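Local coordinates for protein NalD (Pseudomonas aeruginosa PAO1, PDB 5DAJ) that represses expression of the MexAB-OprM multidrug efflux pump as a TetR-family regulator, probably by binding DNA, and binds novobiocin, which induces the pump, at residues Leu91-Glu94 with Ala95-Leu99; Gln102-Lys105 with Arg106-Thr110; Glu117-Glu120 with Glu121-Glu124. All coordinates share one frame; numbering follows the deposited sequence.

Contact 1. Residues Leu91-Glu94 with Ala95-Leu99; sequences LCLE and AVQSL
Leu93 and Gln97, one helical turn apart on helix 84-101, make the main side-chain meeting of this segment pair. The branch carbon Leu93 CG lies 3.9 Å from Gln97 OE1, and the Leu93 CD1 methyl is 4.1 Å from Gln97 NE2, so the two chains cross at a slant, the isobutyl group lying against the carboxamide in a van der Waals contact. Leu93 CB points away from Ala95-Leu99, but CG stands opposite the backbone N and next to the carbonyl carbon (chi1 179°), which brings the branch back to the amide. The extended glutamine chain runs past the leucine carbonyl, with Gln97 CG 3.2 Å from Leu93 O. Its NE2 finds its partner outside the segment pair, donating to Asp187 O in the first turn of helix 186-201.

Four regular alpha-helical i to i+4 bonds join the backbones. Gln97 N to Leu93 O, at 2.9 Å, is nearly straight (166°), as is Val96 N to Cys92 O at 3.0 Å. Ala95 N pairs likewise with Leu91 O, while Ser98 N to Glu94 O is more bent at 140°. The helix belongs to the all-helical C-terminal domain of this TetR-family repressor, packed against helices 159-179 and 186-201. Cys92 reaches Ile170 and Leu194, Ala95 meets Phe174, and Leu93 and Val96 rest on Ala190.

Smaller apolar groups lie beside main-chain oxygens of the preceding turn. The Ala95 CB methyl is 3.4 Å from Cys92 O, and the same oxygen has the Val96 CG2 methyl at 3.5 Å.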
loop_
_atom_site.group_PDB
_atom_site.type_symbol
_atom_site.label_atom_id
_atom_site.label_comp_id
_atom_site.label_asym_id
_atom_site.label_seq_id
_atom_site.Cartn_x
_atom_site.Cartn_y
_atom_site.Cartn_z
ATOM N N LEU A 91 -11.611 2.943 16.425
ATOM C CA LEU A 91 -11.093 3.898 15.437
ATOM C C LEU A 91 -10.669 3.219 14.128
ATOM O O LEU A 91 -10.992 3.702 13.034
ATOM C CB LEU A 91 -9.913 4.681 16.010
ATOM C CG LEU A 91 -9.251 5.677 15.045
ATOM C CD1 LEU A 91 -10.144 6.884 14.785
ATOM C CD2 LEU A 91 -7.904 6.126 15.578
ATOM N N CYS A 92 -9.925 2.125 14.253
ATOM C CA CYS A 92 -9.464 1.355 13.096
ATOM C C CYS A 92 -10.635 0.751 12.329
ATOM O O CYS A 92 -10.681 0.814 11.091
ATOM C CB CYS A 92 -8.525 0.234 13.530
ATOM S SG CYS A 92 -6.966 0.812 14.220
ATOM N N LEU A 93 -11.577 0.187 13.079
ATOM C CA LEU A 93 -12.793 -0.384 12.503
ATOM C C LEU A 93 -13.562 0.644 11.667
ATOM O O LEU A 93 -13.963 0.366 10.541
ATOM C CB LEU A 93 -13.704 -0.932 13.607
ATOM C CG LEU A 93 -15.034 -1.547 13.165
ATOM C CD1 LEU A 93 -14.800 -2.762 12.287
ATOM C CD2 LEU A 93 -15.870 -1.931 14.377
ATOM N N GLU A 94 -13.748 1.831 12.232
ATOM C CA GLU A 94 -14.450 2.925 11.544
ATOM C C GLU A 94 -13.712 3.414 10.301
ATOM O O GLU A 94 -14.334 3.725 9.273
ATOM C CB GLU A 94 -14.672 4.098 12.490
ATOM C CG GLU A 94 -15.650 3.794 13.617
ATOM C CD GLU A 94 -15.792 4.938 14.601
ATOM O OE1 GLU A 94 -15.319 6.056 14.296
ATOM O OE2 GLU A 94 -16.393 4.715 15.679
ATOM N N ALA A 95 -12.391 3.491 10.404
ATOM C CA ALA A 95 -11.552 3.872 9.260
ATOM C C ALA A 95 -11.796 2.927 8.078
ATOM O O ALA A 95 -12.045 3.381 6.953
ATOM C CB ALA A 95 -10.079 3.861 9.646
ATOM N N VAL A 96 -11.736 1.622 8.349
ATOM C CA VAL A 96 -11.957 0.605 7.315
ATOM C C VAL A 96 -13.383 0.714 6.769
ATOM O O VAL A 96 -13.592 0.718 5.558
ATOM C CB VAL A 96 -11.684 -0.828 7.827
ATOM C CG1 VAL A 96 -12.135 -1.884 6.818
ATOM C CG2 VAL A 96 -10.206 -1.010 8.122
ATOM N N GLN A 97 -14.349 0.812 7.672
ATOM C CA GLN A 97 -15.756 0.970 7.287
ATOM C C GLN A 97 -16.062 2.263 6.494
ATOM O O GLN A 97 -16.959 2.272 5.659
ATOM C CB GLN A 97 -16.644 0.899 8.520
ATOM C CG GLN A 97 -16.728 -0.497 9.111
ATOM C CD GLN A 97 -17.654 -0.581 10.304
ATOM O OE1 GLN A 97 -17.743 0.349 11.098
ATOM N NE2 GLN A 97 -18.355 -1.699 10.435
ATOM N N SER A 98 -15.308 3.334 6.744
ATOM C CA SER A 98 -15.460 4.621 6.009
ATOM C C SER A 98 -15.221 4.524 4.492
ATOM O O SER A 98 -15.720 5.361 3.719
ATOM C CB SER A 98 -14.532 5.697 6.572
ATOM O OG SER A 98 -13.191 5.457 6.195
ATOM N N LEU A 99 -14.455 3.513 4.077
ATOM C CA LEU A 99 -14.229 3.215 2.648
ATOM C C LEU A 99 -15.513 3.115 1.831
ATOM O O LEU A 99 -15.540 3.508 0.669
ATOM C CB LEU A 99 -13.458 1.903 2.483
ATOM C CG LEU A 99 -11.979 1.932 2.849
ATOM C CD1 LEU A 99 -11.438 0.513 2.955
ATOM C CD2 LEU A 99 -11.202 2.726 1.818
#

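Contact 2. Residues Gln102-Lys105 with Arg106-Thr110; sequences QEKK and RRILT
Gln102 O accepts the N-H of Arg106 at 3.0 Å and so closes the first turn of helix 103-114, with Gln102 at the N-cap position. This helix follows helix 84-101 almost directly in the helical C-terminal domain of the TetR fold. Three further i to i+4 bonds continue the ladder: Arg107 N to Glu103 O, Ile108 N to Lys104 O and Leu109 N to Lys105 O, each close to straight.

Charged side chains gather round Glu103. The Arg106 chain bends at chi3 (-40°) and folds back over the start of the helix, placing Glu103 CA over one face of its guanidinium, 3.6 Å above the plane and toward the rim. Arg106 NH1 touches the aliphatic part of the glutamate, 3.5 Å from Glu103 CG, whereas its carboxylate stays further off, with OE1 4.6 Å from Arg106 NH1; an attraction through space is still likely. The guanidinium instead probably spends NE on Leu99 O, and its NH2 bonds to Leu100 O, at the end of the preceding helix. Arg107 lies alongside Glu103, CD 3.8 Å from Glu103 CG, and its NE forms a salt bridge with Glu20 of helix 6-26, which also pairs with Lys104 NZ.

Aliphatic stems pack along the next turn. Lys105 runs side by side with Leu109, its CG 4.0 Å from Leu109 CD1, while Lys104 crosses Ile108 at a slant, with its CG near Ile108 CD1.

Arg106 O takes two donors from Thr110, the backbone N and, at 2.8 Å, the hydroxyl OG1, which sits 43° out of the carbonyl plane.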
loop_
_atom_site.group_PDB
_atom_site.type_symbol
_atom_site.label_atom_id
_atom_site.label_comp_id
_atom_site.label_asym_id
_atom_site.label_seq_id
_atom_site.Cartn_x
_atom_site.Cartn_y
_atom_site.Cartn_z
ATOM N N GLN A 102 -18.109 6.859 2.823
ATOM C CA GLN A 102 -17.632 8.194 2.405
ATOM C C GLN A 102 -16.991 8.193 1.013
ATOM O O GLN A 102 -15.791 7.950 0.879
ATOM C CB GLN A 102 -16.646 8.737 3.428
ATOM C CG GLN A 102 -17.278 9.083 4.765
ATOM C CD GLN A 102 -16.246 9.441 5.827
ATOM O OE1 GLN A 102 -15.171 9.964 5.514
ATOM N NE2 GLN A 102 -16.561 9.156 7.088
ATOM N N GLU A 103 -17.800 8.475 -0.011
ATOM C CA GLU A 103 -17.345 8.472 -1.408
ATOM C C GLU A 103 -16.165 9.419 -1.657
ATOM O O GLU A 103 -15.229 9.051 -2.376
ATOM C CB GLU A 103 -18.480 8.829 -2.369
ATOM C CG GLU A 103 -18.098 8.713 -3.847
ATOM C CD GLU A 103 -19.262 8.890 -4.814
ATOM O OE1 GLU A 103 -18.992 8.976 -6.032
ATOM O OE2 GLU A 103 -20.438 8.941 -4.378
ATOM N N LYS A 104 -16.218 10.619 -1.076
ATOM C CA LYS A 104 -15.131 11.594 -1.249
ATOM C C LYS A 104 -13.799 11.007 -0.763
ATOM O O LYS A 104 -12.784 11.095 -1.469
ATOM C CB LYS A 104 -15.376 12.918 -0.513
ATOM C CG LYS A 104 -14.517 14.054 -1.064
ATOM C CD LYS A 104 -14.680 15.364 -0.298
ATOM C CE LYS A 104 -14.014 16.553 -1.011
ATOM N NZ LYS A 104 -14.592 16.914 -2.336
ATOM N N LYS A 105 -13.830 10.413 0.437
ATOM C CA LYS A 105 -12.666 9.729 1.028
ATOM C C LYS A 105 -12.149 8.634 0.104
ATOM O O LYS A 105 -10.955 8.543 -0.167
ATOM C CB LYS A 105 -13.012 9.111 2.394
ATOM C CG LYS A 105 -11.818 8.756 3.292
ATOM C CD LYS A 105 -12.253 7.868 4.471
ATOM C CE LYS A 105 -11.575 8.202 5.792
ATOM N NZ LYS A 105 -10.285 7.479 5.969
ATOM N N ARG A 106 -13.072 7.803 -0.367
ATOM C CA ARG A 106 -12.743 6.695 -1.261
ATOM C C ARG A 106 -12.044 7.229 -2.513
ATOM O O ARG A 106 -10.964 6.755 -2.853
ATOM C CB ARG A 106 -13.993 5.899 -1.644
ATOM C CG ARG A 106 -13.721 4.628 -2.443
ATOM C CD ARG A 106 -14.987 4.090 -3.081
ATOM N NE ARG A 106 -16.148 4.189 -2.183
ATOM C CZ ARG A 106 -17.326 4.753 -2.474
ATOM N NH1 ARG A 106 -17.589 5.268 -3.677
ATOM N NH2 ARG A 106 -18.275 4.778 -1.542
ATOM N N ARG A 107 -12.648 8.226 -3.153
ATOM C CA ARG A 107 -12.102 8.818 -4.385
ATOM C C ARG A 107 -10.675 9.366 -4.196
ATOM O O ARG A 107 -9.765 9.030 -4.958
ATOM C CB ARG A 107 -13.023 9.920 -4.928
ATOM C CG ARG A 107 -14.349 9.403 -5.481
ATOM C CD ARG A 107 -15.353 10.521 -5.779
ATOM N NE ARG A 107 -14.818 11.550 -6.673
ATOM C CZ ARG A 107 -14.837 11.523 -8.009
ATOM N NH1 ARG A 107 -15.386 10.518 -8.683
ATOM N NH2 ARG A 107 -14.295 12.524 -8.694
ATOM N N ILE A 108 -10.495 10.176 -3.160
ATOM C CA ILE A 108 -9.208 10.814 -2.883
ATOM C C ILE A 108 -8.124 9.799 -2.489
ATOM O O ILE A 108 -6.975 9.924 -2.914
ATOM C CB ILE A 108 -9.344 11.918 -1.808
ATOM C CG1 ILE A 108 -10.091 13.119 -2.406
ATOM C CG2 ILE A 108 -7.977 12.368 -1.302
ATOM C CD1 ILE A 108 -10.561 14.141 -1.395
ATOM N N LEU A 109 -8.481 8.812 -1.674
ATOM C CA LEU A 109 -7.519 7.772 -1.279
ATOM C C LEU A 109 -7.152 6.851 -2.434
ATOM O O LEU A 109 -6.011 6.386 -2.500
ATOM C CB LEU A 109 -8.008 6.947 -0.090
ATOM C CG LEU A 109 -8.026 7.682 1.245
ATOM C CD1 LEU A 109 -8.557 6.739 2.300
ATOM C CD2 LEU A 109 -6.663 8.189 1.672
ATOM N N THR A 110 -8.092 6.612 -3.349
ATOM C CA THR A 110 -7.785 5.852 -4.577
ATOM C C THR A 110 -6.768 6.643 -5.395
ATOM O O THR A 110 -5.858 6.059 -5.983
ATOM C CB THR A 110 -9.071 5.583 -5.470
ATOM O OG1 THR A 110 -10.103 4.933 -4.729
ATOM C CG2 THR A 110 -8.850 4.725 -6.705
#

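Contact 3. Residues Glu117-Glu120 with Glu121-Glu124; sequences EFTE and ELRE
Glu120 and Arg123 cross at an angle on the outer side of this turn, their carboxylate and guanidinium planes only 23° apart. Glu120 OE2 lies 3.9 Å from Arg123 NH1, a long salt bridge in which the oxygen is well out of the guanidinium plane, so the pairing is probably electrostatic rather than a hydrogen bond. The same OE2 comes closer to the aliphatic stem, 3.5 Å from Arg123 CD. In both, the chain starts out trans to the backbone N and then bends at chi2 (89° in Glu120, 92° in Arg123), which turns their ends toward each other. Their backbones are also joined: Arg123 N donates to Glu120 O at 2.9 Å, well out of the carbonyl plane.

Thr119 and Glu121 lie side by side and point the same way, Thr119 OG1 3.6 Å from Glu121 CG. Leu122 slants across the threonine, and its CD1 methyl also comes 3.5 Å from Glu117 O. The backbones are tied here by a weak bond from Leu122 N to Thr119 O. On the inner side the Phe118 ring turns its edge to Leu122 O, and its CD1 packs 4.3 Å from Leu122 CB. Phe118 is the centre of an inverse gamma turn, which tightens the chain just before it winds into the helix, with Leu122 at the N-cap position.

Across the dimer, Glu117 OE1 accepts from Ser29 N of the second subunit, and Thr119 packs on Lys26 of that subunit. Within the chain, Leu122 packs on Phe58 and Glu121 OE2 forms a salt bridge with Lys54, so this link from helix 103-114 to helix 123-145 rests on helix 54-63, the helix that follows the predicted helix-turn-helix.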
loop_
_atom_site.group_PDB
_atom_site.type_symbol
_atom_site.label_atom_id
_atom_site.label_comp_id
_atom_site.label_asym_id
_atom_site.label_seq_id
_atom_site.Cartn_x
_atom_site.Cartn_y
_atom_site.Cartn_z
ATOM N N GLU A 117 2.364 8.991 -8.616
ATOM C CA GLU A 117 3.726 8.511 -8.436
ATOM C C GLU A 117 4.523 9.613 -7.770
ATOM O O GLU A 117 4.477 10.764 -8.198
ATOM C CB GLU A 117 4.367 8.065 -9.772
ATOM C CG GLU A 117 4.173 8.987 -10.968
ATOM C CD GLU A 117 4.717 8.407 -12.263
ATOM O OE1 GLU A 117 4.341 7.273 -12.626
ATOM O OE2 GLU A 117 5.526 9.080 -12.934
ATOM N N PHE A 118 5.273 9.245 -6.736
ATOM C CA PHE A 118 6.006 10.215 -5.926
ATOM C C PHE A 118 7.399 10.500 -6.473
ATOM O O PHE A 118 8.414 10.012 -5.981
ATOM C CB PHE A 118 6.021 9.769 -4.477
ATOM C CG PHE A 118 4.662 9.779 -3.861
ATOM C CD1 PHE A 118 4.120 10.964 -3.364
ATOM C CD2 PHE A 118 3.890 8.631 -3.828
ATOM C CE1 PHE A 118 2.849 10.996 -2.814
ATOM C CE2 PHE A 118 2.622 8.660 -3.277
ATOM C CZ PHE A 118 2.109 9.845 -2.768
ATOM N N THR A 119 7.389 11.268 -7.557
ATOM C CA THR A 119 8.560 11.912 -8.131
ATOM C C THR A 119 9.030 13.104 -7.310
ATOM O O THR A 119 8.464 13.387 -6.279
ATOM C CB THR A 119 8.237 12.444 -9.544
ATOM O OG1 THR A 119 6.919 13.044 -9.624
ATOM C CG2 THR A 119 8.333 11.314 -10.514
ATOM N N GLU A 120 10.081 13.784 -7.769
ATOM C CA GLU A 120 10.497 15.085 -7.214
ATOM C C GLU A 120 9.371 16.128 -7.174
ATOM O O GLU A 120 9.222 16.820 -6.175
ATOM C CB GLU A 120 11.681 15.671 -7.999
ATOM C CG GLU A 120 12.375 16.839 -7.305
ATOM C CD GLU A 120 13.487 16.393 -6.372
ATOM O OE1 GLU A 120 14.517 15.892 -6.871
ATOM O OE2 GLU A 120 13.337 16.555 -5.141
ATOM N N GLU A 121 8.579 16.227 -8.241
ATOM C CA GLU A 121 7.534 17.265 -8.314
ATOM C C GLU A 121 6.451 17.117 -7.228
ATOM O O GLU A 121 5.757 18.079 -6.934
ATOM C CB GLU A 121 6.923 17.398 -9.729
ATOM C CG GLU A 121 5.779 16.452 -10.092
ATOM C CD GLU A 121 5.052 16.832 -11.391
ATOM O OE1 GLU A 121 5.260 17.954 -11.912
ATOM O OE2 GLU A 121 4.254 15.995 -11.891
ATOM N N LEU A 122 6.322 15.919 -6.648
ATOM C CA LEU A 122 5.446 15.679 -5.490
ATOM C C LEU A 122 6.205 15.425 -4.177
ATOM O O LEU A 122 5.690 14.781 -3.267
ATOM C CB LEU A 122 4.482 14.525 -5.787
ATOM C CG LEU A 122 3.354 14.862 -6.776
ATOM C CD1 LEU A 122 3.564 14.155 -8.106
ATOM C CD2 LEU A 122 2.013 14.482 -6.195
ATOM N N ARG A 123 7.422 15.955 -4.075
ATOM C CA ARG A 123 8.257 15.800 -2.867
ATOM C C ARG A 123 7.530 16.288 -1.616
ATOM O O ARG A 123 7.474 15.585 -0.609
ATOM C CB ARG A 123 9.568 16.578 -3.009
ATOM C CG ARG A 123 10.640 16.207 -1.996
ATOM C CD ARG A 123 11.543 15.111 -2.535
ATOM N NE ARG A 123 12.642 14.794 -1.627
ATOM C CZ ARG A 123 13.628 13.937 -1.896
ATOM N NH1 ARG A 123 13.671 13.284 -3.059
ATOM N NH2 ARG A 123 14.582 13.728 -0.994
ATOM N N GLU A 124 6.980 17.496 -1.705
ATOM C CA GLU A 124 6.250 18.142 -0.593
ATOM C C GLU A 124 5.085 17.301 -0.074
ATOM O O GLU A 124 4.869 17.200 1.138
ATOM C CB GLU A 124 5.712 19.508 -1.034
ATOM C CG GLU A 124 4.946 20.272 0.042
ATOM C CD GLU A 124 4.284 21.537 -0.480
ATOM O OE1 GLU A 124 4.728 22.102 -1.511
ATOM O OE2 GLU A 124 3.309 21.976 0.151
#

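The three contacts come in series along the C-terminal family region, on helix 84-101, on helix 103-114 and at the turn into helix 123-145. Contacts 1 and 2, their centres 13 Å apart, touch where Ser98 packs on Lys105, and Arg106 bridges the two consecutive helices at their bend. Contact 3 lies apart, its centre 21 Å from that of contact 2 and 28 Å from that of contact 1, on the opposite side of the chain's centre from contact 1. The path runs from the C-terminal helical bundle, past helix 6-26, to a turn beside helix 54-63 and the second subunit, so contacts 2 and 3 lie where the C-terminal helices meet the N-terminal, probably DNA-binding, part.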